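Local atomic coordinates of glutamic acid/alanine-rich protein (Trypanosoma congolense, PDB entry 2Y44), a protein that lies on the parasite cell surface, where its long helical ectodomain probably helps to form the protein coat. Residues Leu15-Thr20 with Ala127-Lys132; Thr89-Asp94 with Ala157-Gly162; Ser79-His84 with Glu167-Thr172. All coordinates share one frame; numbering follows the deposited sequence.

Contact 1 of 3, residues Leu15-Thr20 with Ala127-Lys132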
loop_
_atom_site.group_PDB
_atom_site.type_symbol
_atom_site.label_atom_id
_atom_site.label_comp_id
_atom_site.label_asym_id
_atom_site.label_seq_id
_atom_site.Cartn_x
_atom_site.Cartn_y
_atom_site.Cartn_z
ATOM N N LEU A 15 3.578 1.041 -11.996
ATOM C CA LEU A 15 2.201 0.625 -12.153
ATOM C C LEU A 15 2.026 -0.900 -12.009
ATOM O O LEU A 15 1.124 -1.379 -11.327
ATOM C CB LEU A 15 1.656 1.102 -13.501
ATOM C CG LEU A 15 1.529 2.620 -13.681
ATOM C CD1 LEU A 15 1.134 2.947 -15.110
ATOM C CD2 LEU A 15 0.567 3.255 -12.655
ATOM N N ARG A 16 2.865 -1.674 -12.689
ATOM C CA ARG A 16 2.774 -3.129 -12.570
ATOM C C ARG A 16 2.986 -3.670 -11.143
ATOM O O ARG A 16 2.586 -4.808 -10.835
ATOM C CB ARG A 16 3.791 -3.799 -13.519
ATOM C CG ARG A 16 3.526 -3.480 -14.960
ATOM C CD ARG A 16 4.729 -3.866 -15.782
ATOM N NE ARG A 16 4.623 -3.455 -17.181
ATOM C CZ ARG A 16 5.673 -3.434 -18.012
ATOM N NH1 ARG A 16 6.906 -3.740 -17.563
ATOM N NH2 ARG A 16 5.518 -3.033 -19.266
ATOM N N ALA A 17 3.549 -2.849 -10.264
ATOM C CA ALA A 17 3.879 -3.291 -8.919
ATOM C C ALA A 17 2.741 -3.018 -7.936
ATOM O O ALA A 17 2.808 -3.480 -6.811
ATOM C CB ALA A 17 5.189 -2.660 -8.425
ATOM N N LEU A 18 1.698 -2.284 -8.359
ATOM C CA LEU A 18 0.693 -1.808 -7.395
ATOM C C LEU A 18 -0.162 -2.943 -6.817
ATOM O O LEU A 18 -0.509 -2.905 -5.658
ATOM C CB LEU A 18 -0.230 -0.743 -7.989
ATOM C CG LEU A 18 0.376 0.582 -8.462
ATOM C CD1 LEU A 18 -0.644 1.381 -9.282
ATOM C CD2 LEU A 18 0.916 1.360 -7.288
ATOM N N GLU A 19 -0.565 -3.912 -7.643
ATOM C CA GLU A 19 -1.347 -5.049 -7.098
ATOM C C GLU A 19 -0.564 -5.786 -5.978
ATOM O O GLU A 19 -1.092 -6.035 -4.883
ATOM C CB GLU A 19 -1.748 -6.024 -8.228
ATOM C CG GLU A 19 -2.817 -7.012 -7.811
ATOM C CD GLU A 19 -3.493 -7.674 -8.999
ATOM O OE1 GLU A 19 -2.975 -7.579 -10.149
ATOM O OE2 GLU A 19 -4.535 -8.321 -8.764
ATOM N N THR A 20 0.705 -6.057 -6.222
ATOM C CA THR A 20 1.529 -6.729 -5.231
ATOM C C THR A 20 1.703 -5.856 -3.996
ATOM O O THR A 20 1.586 -6.340 -2.888
ATOM C CB THR A 20 2.859 -7.135 -5.819
ATOM O OG1 THR A 20 2.616 -8.170 -6.778
ATOM C CG2 THR A 20 3.787 -7.671 -4.741
ATOM N N ALA A 127 10.317 -3.423 -7.695
ATOM C CA ALA A 127 10.170 -3.941 -6.333
ATOM C C ALA A 127 9.901 -2.789 -5.377
ATOM O O ALA A 127 10.351 -1.663 -5.602
ATOM C CB ALA A 127 11.412 -4.717 -5.911
ATOM N N GLU A 128 9.127 -3.059 -4.328
ATOM C CA GLU A 128 9.043 -2.145 -3.186
ATOM C C GLU A 128 8.567 -0.758 -3.604
ATOM O O GLU A 128 9.181 0.260 -3.243
ATOM C CB GLU A 128 10.396 -2.029 -2.486
ATOM C CG GLU A 128 10.858 -3.314 -1.793
ATOM C CD GLU A 128 12.011 -3.056 -0.855
ATOM O OE1 GLU A 128 12.152 -1.892 -0.411
ATOM O OE2 GLU A 128 12.789 -4.001 -0.573
ATOM N N VAL A 129 7.489 -0.731 -4.381
ATOM C CA VAL A 129 6.904 0.518 -4.870
ATOM C C VAL A 129 6.285 1.234 -3.667
ATOM O O VAL A 129 5.661 0.598 -2.810
ATOM C CB VAL A 129 5.823 0.235 -5.970
ATOM C CG1 VAL A 129 4.865 -0.827 -5.478
ATOM C CG2 VAL A 129 5.041 1.484 -6.341
ATOM N N THR A 130 6.551 2.532 -3.554
ATOM C CA THR A 130 5.954 3.354 -2.522
ATOM C C THR A 130 5.291 4.575 -3.152
ATOM O O THR A 130 5.488 4.873 -4.333
ATOM C CB THR A 130 7.017 3.848 -1.549
ATOM O OG1 THR A 130 7.980 4.623 -2.265
ATOM C CG2 THR A 130 7.760 2.674 -0.891
ATOM N N SER A 131 4.511 5.306 -2.379
ATOM C CA SER A 131 3.950 6.531 -2.939
ATOM C C SER A 131 5.079 7.451 -3.421
ATOM O O SER A 131 4.924 8.192 -4.393
ATOM C CB SER A 131 3.054 7.224 -1.913
ATOM O OG SER A 131 3.828 7.515 -0.750
ATOM N N LYS A 132 6.215 7.432 -2.739
ATOM C CA LYS A 132 7.360 8.262 -3.161
ATOM C C LYS A 132 7.984 7.777 -4.489
ATOM O O LYS A 132 8.237 8.571 -5.377
ATOM C CB LYS A 132 8.457 8.270 -2.088
ATOM C CG LYS A 132 9.593 9.218 -2.435
ATOM C CD LYS A 132 10.874 8.908 -1.662
ATOM C CE LYS A 132 11.011 9.794 -0.437
ATOM N NZ LYS A 132 12.127 9.327 0.438
#
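Ala17 and Leu18, at the junction where helix 2-16 gives way to helix 18-53 in this elongated helical bundle, pack against Val129 in the loop that leads into helix 131-144. Leu18 N bonds to Leu15 O at this junction, spanning Ala17. The side chains meet through apolar groups alone, and the contact is small, with 144 Å² buried in total. Ala17 lies closest to the loop, and its side chain points at the valine. Its single methyl allows the backbones to come as near as 6.3 Å, from Ala17 CA to Val129 CA. Val129 presents both of its branches. One branch, CG1, lies between the backbone N and the carbonyl carbon (chi1 49°), which turns it onto Ala17, and it reaches Ala17 O at 3.6 Å as well as the methyl. The other branch, CG2, is anti to the backbone N and faces Leu18, whose CD2 methyl is 4.2 Å away, a loose contact at the end of the longer side chain. Branching at CB thus lets one valine cover two neighbouring residues at the junction.

Neighbouring groups hold each side. Arg16 forms a salt bridge with Asp100 and gives NH1 to the carbonyl oxygens of Cys122 and Gly124, tying the end of helix 2-16 to the chain beside the Cys9-Cys122 disulfide. On the loop side, Glu128 has left-handed backbone angles (59°/48°) that turn the chain just before Val129. Thr130 follows as the N-cap of helix 131-144: its short hydroxyl side chain caps a backbone N of the first turn, while Thr130 N donates to Ser133 OG, a pattern that fits a capping box. The tightest touch across the contact is Ala17 CB to Val129 CG1, 3.5 Å, closer than carbon atoms usually pack.

Contact 2 of 3, residues Thr89-Asp94 with Ala157-Gly162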
loop_
_atom_site.group_PDB
_atom_site.type_symbol
_atom_site.label_atom_id
_atom_site.label_comp_id
_atom_site.label_asym_id
_atom_site.label_seq_id
_atom_site.Cartn_x
_atom_site.Cartn_y
_atom_site.Cartn_z
ATOM N N THR A 89 -6.170 -1.051 -7.254
ATOM C CA THR A 89 -6.031 -2.041 -8.334
ATOM C C THR A 89 -6.983 -1.740 -9.504
ATOM O O THR A 89 -6.566 -1.771 -10.683
ATOM C CB THR A 89 -6.184 -3.497 -7.794
ATOM O OG1 THR A 89 -7.485 -3.668 -7.266
ATOM C CG2 THR A 89 -5.170 -3.779 -6.692
ATOM N N ALA A 90 -8.228 -1.374 -9.183
ATOM C CA ALA A 90 -9.241 -0.992 -10.203
ATOM C C ALA A 90 -8.845 0.271 -10.959
ATOM O O ALA A 90 -9.092 0.403 -12.171
ATOM C CB ALA A 90 -10.616 -0.762 -9.527
ATOM N N ALA A 91 -8.369 1.263 -10.211
ATOM C CA ALA A 91 -7.979 2.531 -10.801
ATOM C C ALA A 91 -6.839 2.392 -11.790
ATOM O O ALA A 91 -6.701 3.234 -12.699
ATOM C CB ALA A 91 -7.610 3.536 -9.705
ATOM N N SER A 92 -5.952 1.422 -11.570
ATOM C CA SER A 92 -4.721 1.372 -12.339
ATOM C C SER A 92 -4.766 0.386 -13.498
ATOM O O SER A 92 -3.820 0.312 -14.289
ATOM C CB SER A 92 -3.537 1.032 -11.453
ATOM O OG SER A 92 -3.777 -0.158 -10.746
ATOM N N LYS A 93 -5.835 -0.405 -13.547
ATOM C CA LYS A 93 -5.975 -1.451 -14.557
ATOM C C LYS A 93 -5.821 -0.823 -15.935
ATOM O O LYS A 93 -5.052 -1.329 -16.764
ATOM C CB LYS A 93 -7.346 -2.159 -14.432
ATOM C CG LYS A 93 -7.530 -3.311 -15.433
ATOM C CD LYS A 93 -9.006 -3.814 -15.467
ATOM C CE LYS A 93 -9.192 -4.900 -16.510
ATOM N NZ LYS A 93 -8.493 -6.145 -16.053
ATOM N N ASP A 94 -6.589 0.236 -16.216
ATOM C CA ASP A 94 -6.554 0.840 -17.542
ATOM C C ASP A 94 -5.191 1.464 -17.845
ATOM O O ASP A 94 -4.726 1.407 -18.997
ATOM C CB ASP A 94 -7.695 1.848 -17.770
ATOM C CG ASP A 94 -9.074 1.183 -17.884
ATOM O OD1 ASP A 94 -9.167 -0.057 -18.072
ATOM O OD2 ASP A 94 -10.081 1.926 -17.767
ATOM N N ALA A 157 -1.084 11.245 -9.824
ATOM C CA ALA A 157 -1.496 11.663 -8.481
ATOM C C ALA A 157 -2.582 10.740 -7.909
ATOM O O ALA A 157 -2.669 10.566 -6.709
ATOM C CB ALA A 157 -1.968 13.088 -8.496
ATOM N N VAL A 158 -3.440 10.204 -8.783
ATOM C CA VAL A 158 -4.456 9.242 -8.393
ATOM C C VAL A 158 -3.827 8.041 -7.664
ATOM O O VAL A 158 -4.305 7.617 -6.604
ATOM C CB VAL A 158 -5.217 8.718 -9.651
ATOM C CG1 VAL A 158 -6.142 7.544 -9.257
ATOM C CG2 VAL A 158 -6.055 9.848 -10.263
ATOM N N PHE A 159 -2.716 7.544 -8.216
ATOM C CA PHE A 159 -2.131 6.294 -7.735
ATOM C C PHE A 159 -1.307 6.650 -6.517
ATOM O O PHE A 159 -1.225 5.879 -5.563
ATOM C CB PHE A 159 -1.294 5.618 -8.835
ATOM C CG PHE A 159 -2.033 5.442 -10.115
ATOM C CD1 PHE A 159 -3.286 4.827 -10.126
ATOM C CD2 PHE A 159 -1.476 5.860 -11.324
ATOM C CE1 PHE A 159 -3.998 4.692 -11.319
ATOM C CE2 PHE A 159 -2.173 5.693 -12.520
ATOM C CZ PHE A 159 -3.417 5.118 -12.520
ATOM N N VAL A 160 -0.727 7.842 -6.524
ATOM C CA VAL A 160 0.075 8.283 -5.399
ATOM C C VAL A 160 -0.850 8.415 -4.184
ATOM O O VAL A 160 -0.539 7.876 -3.103
ATOM C CB VAL A 160 0.786 9.628 -5.710
ATOM C CG1 VAL A 160 1.359 10.241 -4.394
ATOM C CG2 VAL A 160 1.895 9.395 -6.742
ATOM N N LYS A 161 -2.030 8.986 -4.400
ATOM C CA LYS A 161 -3.030 9.119 -3.340
ATOM C C LYS A 161 -3.452 7.755 -2.847
ATOM O O LYS A 161 -3.532 7.526 -1.635
ATOM C CB LYS A 161 -4.253 9.873 -3.865
ATOM C CG LYS A 161 -5.294 10.182 -2.771
ATOM C CD LYS A 161 -6.055 11.492 -3.007
ATOM C CE LYS A 161 -7.442 11.454 -2.354
ATOM N NZ LYS A 161 -7.443 10.565 -1.150
ATOM N N GLY A 162 -3.698 6.829 -3.779
ATOM C CA GLY A 162 -4.236 5.529 -3.336
ATOM C C GLY A 162 -3.190 4.748 -2.562
ATOM O O GLY A 162 -3.507 4.046 -1.558
#
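Phe159 reaches across to the Ala91-Ser92 backbone with the CE1 corner of its ring. Ala91 O lies at the ring edge, in its plane, 3.4 Å from Phe159 CE1, so the slightly positive rim of the aromatic ring meets the negative end of a carbonyl, which is probably mildly attractive. The same carbon, Phe159 CE1, lies 3.5 Å from Ser92 CA, which approaches the ring obliquely. Ser92 CB follows at 3.7 Å from Phe159 CE1, while Ala91 CB is 4.1 Å from Phe159 CE1. A ring can make so close an approach to a helix backbone because its neighbours there, alanine and serine, are small. At the margin Val158 adds a light apolar touch, its CG1 being 4.3 Å from Ala91 CB.

What positions these groups lies one step further out. Phe159 CG is anti to its carbonyl carbon (chi1 -52°), which carries the ring across toward helix 57-107 although the first bond of the side chain does not aim there. The ring is held in the core by Leu134 and Phe138 of helix 131-144, and by Leu88 and Ala95 along the facing helix. Ser92 turns its hydroxyl back to its own helix, where OG bonds to Leu88 O; Thr89 O, 3.2 Å from Ser92 OG, may compete for the proton. A buried serine is thereby satisfied within one helical turn, and its CB carbon remains for the phenylalanine. The backbone bond from Ser92 N to Thr89 O is weak, at 3.4 Å.

The two segments run nearly antiparallel, at 156°, with their axes 10.2 Å apart. Small residues on one helix receiving an aromatic side chain from the other join helix 57-107 to helix 149-183, neighbours in an elongated, all-helical bundle.

Contact 3 of 3, residues Ser79-His84 with Glu167-Thr172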
loop_
_atom_site.group_PDB
_atom_site.type_symbol
_atom_site.label_atom_id
_atom_site.label_comp_id
_atom_site.label_asym_id
_atom_site.label_seq_id
_atom_site.Cartn_x
_atom_site.Cartn_y
_atom_site.Cartn_z
ATOM N N SER A 79 -10.808 -3.542 7.215
ATOM C CA SER A 79 -11.913 -3.264 6.301
ATOM C C SER A 79 -11.531 -2.128 5.329
ATOM O O SER A 79 -11.655 -2.271 4.110
ATOM C CB SER A 79 -13.165 -2.899 7.100
ATOM O OG SER A 79 -14.201 -2.440 6.253
ATOM N N ASP A 80 -10.937 -1.069 5.872
ATOM C CA ASP A 80 -10.510 0.084 5.064
ATOM C C ASP A 80 -9.390 -0.309 4.076
ATOM O O ASP A 80 -9.407 0.071 2.909
ATOM C CB ASP A 80 -9.973 1.195 5.998
ATOM C CG ASP A 80 -11.069 1.993 6.702
ATOM O OD1 ASP A 80 -12.254 1.937 6.314
ATOM O OD2 ASP A 80 -10.729 2.671 7.695
ATOM N N ALA A 81 -8.401 -1.058 4.563
ATOM C CA ALA A 81 -7.283 -1.497 3.740
ATOM C C ALA A 81 -7.747 -2.305 2.508
ATOM O O ALA A 81 -7.264 -2.063 1.385
ATOM C CB ALA A 81 -6.286 -2.278 4.588
ATOM N N ARG A 82 -8.679 -3.253 2.709
ATOM C CA ARG A 82 -9.152 -4.113 1.606
ATOM C C ARG A 82 -9.857 -3.253 0.546
ATOM O O ARG A 82 -9.717 -3.473 -0.667
ATOM C CB ARG A 82 -10.136 -5.168 2.143
ATOM C CG ARG A 82 -9.410 -6.285 2.867
ATOM C CD ARG A 82 -10.373 -7.094 3.709
ATOM N NE ARG A 82 -9.713 -8.326 4.138
ATOM C CZ ARG A 82 -10.120 -9.096 5.139
ATOM N NH1 ARG A 82 -11.226 -8.810 5.810
ATOM N NH2 ARG A 82 -9.404 -10.166 5.462
ATOM N N LYS A 83 -10.533 -2.224 1.003
ATOM C CA LYS A 83 -11.236 -1.316 0.089
ATOM C C LYS A 83 -10.218 -0.471 -0.657
ATOM O O LYS A 83 -10.310 -0.294 -1.869
ATOM C CB LYS A 83 -12.182 -0.418 0.865
ATOM C CG LYS A 83 -13.427 -1.136 1.418
ATOM C CD LYS A 83 -14.203 -0.197 2.353
ATOM C CE LYS A 83 -15.423 -0.882 2.988
ATOM N NZ LYS A 83 -16.136 0.089 3.931
ATOM N N HIS A 84 -9.264 0.092 0.075
ATOM C CA HIS A 84 -8.213 0.902 -0.553
ATOM C C HIS A 84 -7.400 0.116 -1.566
ATOM O O HIS A 84 -7.086 0.610 -2.624
ATOM C CB HIS A 84 -7.306 1.502 0.499
ATOM C CG HIS A 84 -8.013 2.439 1.428
ATOM N ND1 HIS A 84 -7.561 2.712 2.701
ATOM C CD2 HIS A 84 -9.144 3.160 1.267
ATOM C CE1 HIS A 84 -8.354 3.605 3.262
ATOM N NE2 HIS A 84 -9.346 3.864 2.427
ATOM N N GLU A 167 -0.509 3.073 2.727
ATOM C CA GLU A 167 0.640 3.289 3.629
ATOM C C GLU A 167 0.140 3.820 4.959
ATOM O O GLU A 167 0.614 3.388 6.005
ATOM C CB GLU A 167 1.677 4.249 3.015
ATOM C CG GLU A 167 2.504 3.607 1.902
ATOM C CD GLU A 167 3.136 4.637 0.968
ATOM O OE1 GLU A 167 2.909 5.856 1.159
ATOM O OE2 GLU A 167 3.850 4.204 0.037
ATOM N N ASP A 168 -0.863 4.694 4.922
ATOM C CA ASP A 168 -1.453 5.199 6.179
ATOM C C ASP A 168 -2.183 4.066 6.877
ATOM O O ASP A 168 -2.094 3.898 8.087
ATOM C CB ASP A 168 -2.429 6.337 5.943
ATOM C CG ASP A 168 -2.870 7.006 7.245
ATOM O OD1 ASP A 168 -1.993 7.482 8.007
ATOM O OD2 ASP A 168 -4.080 6.998 7.538
ATOM N N ASP A 169 -2.890 3.250 6.108
ATOM C CA ASP A 169 -3.540 2.087 6.711
ATOM C C ASP A 169 -2.540 1.198 7.483
ATOM O O ASP A 169 -2.805 0.822 8.646
ATOM C CB ASP A 169 -4.179 1.239 5.621
ATOM C CG ASP A 169 -5.349 1.886 4.977
ATOM O OD1 ASP A 169 -5.955 2.811 5.564
ATOM O OD2 ASP A 169 -5.699 1.372 3.911
ATOM N N VAL A 170 -1.405 0.873 6.856
ATOM C CA VAL A 170 -0.348 0.091 7.494
ATOM C C VAL A 170 0.107 0.728 8.822
ATOM O O VAL A 170 0.040 0.076 9.872
ATOM C CB VAL A 170 0.848 -0.183 6.534
ATOM C CG1 VAL A 170 2.039 -0.788 7.272
ATOM C CG2 VAL A 170 0.374 -1.127 5.374
ATOM N N ARG A 171 0.403 2.029 8.787
ATOM C CA ARG A 171 0.788 2.733 10.001
ATOM C C ARG A 171 -0.304 2.668 11.091
ATOM O O ARG A 171 0.001 2.459 12.292
ATOM C CB ARG A 171 1.151 4.200 9.689
ATOM C CG ARG A 171 2.476 4.331 8.913
ATOM C CD ARG A 171 2.930 5.803 8.815
ATOM N NE ARG A 171 1.890 6.694 8.321
ATOM C CZ ARG A 171 1.696 7.019 7.043
ATOM N NH1 ARG A 171 2.497 6.548 6.081
ATOM N NH2 ARG A 171 0.711 7.863 6.738
ATOM N N THR A 172 -1.530 3.001 10.700
ATOM C CA THR A 172 -2.661 3.067 11.630
ATOM C C THR A 172 -2.922 1.718 12.317
ATOM O O THR A 172 -3.066 1.655 13.551
ATOM C CB THR A 172 -3.903 3.543 10.876
ATOM O OG1 THR A 172 -3.640 4.863 10.375
ATOM C CG2 THR A 172 -5.133 3.572 11.762
#
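A His-carboxylate hydrogen bond, from His84 to Asp169, bridges two helices, whereas contacts 1 and 2 have no hydrogen bond between their segments. His84 ND1 donates to Asp169 OD2 at 2.6 Å, a short and almost straight bond with an N-H...O angle of 167°. The carboxylate oxygen accepts through its syn lone pair, the one on the side of OD1. The ring and carboxylate are nearly coplanar, and the acid oxygen lies at the ring edge, close to the ring plane. The short distance would fit a bond with ionic character. Asp80 could add to this, since its OD2 stands 5.2 Å from Asp169 OD1 and a second negative group nearby would tend to favour a protonated imidazole.

Ala81 supports the acid from the helix surface: its CA is 3.3 Å from Asp169 OD2, and its CB lies 3.8 Å from the same oxygen. The smallness of alanine lets the carboxylate settle against the helix between Ala81 and the histidine. One ring face of His84 has Asp80 O above it, offset toward the rim, consistent with CG being anti to the carbonyl carbon (chi1 -62°) and beside the backbone N, on the side of the preceding turn.

Helix 57-107 and helix 149-183 are packed here as an antiparallel pair of the long bundle, 163° between directions and 9.7 Å between axes. Val77 lies against Asp169 from the preceding turn of helix 57-107, Ala81 also packs on Val29 of helix 18-53, and His84 touches Ser165 and Leu166.

Along helix 149-183, Thr172 OG1 bonds to Asp168 O at 2.9 Å from above the carbonyl plane, so that this oxygen accepts from both the hydroxyl and Thr172 N. Asp168 OD1 forms a salt bridge with Arg171 NH2 at 3.0 Å, though the hydrogen bond within it is bent and weak.

The three contacts are neighbouring places in one helical bundle. Contacts 2 and 3 both join helix 57-107 to helix 149-183; their centres are about 15 Å apart and their nearest atoms about 5 Å. Contact 1 lies beside contact 2, about 11 Å between centres, and the two are continuous in the core: Leu15 CD2 meets Phe159 CD2 at 3.6 Å, and Leu18 CD1 packs on Ser92 CB. Contact 1 is about 15 Å from contact 3, centre to centre, yet Ser131 OG probably hydrogen-bonds to Glu167 OE1 at 2.7 Å, linking the start of helix 131-144 to helix 149-183.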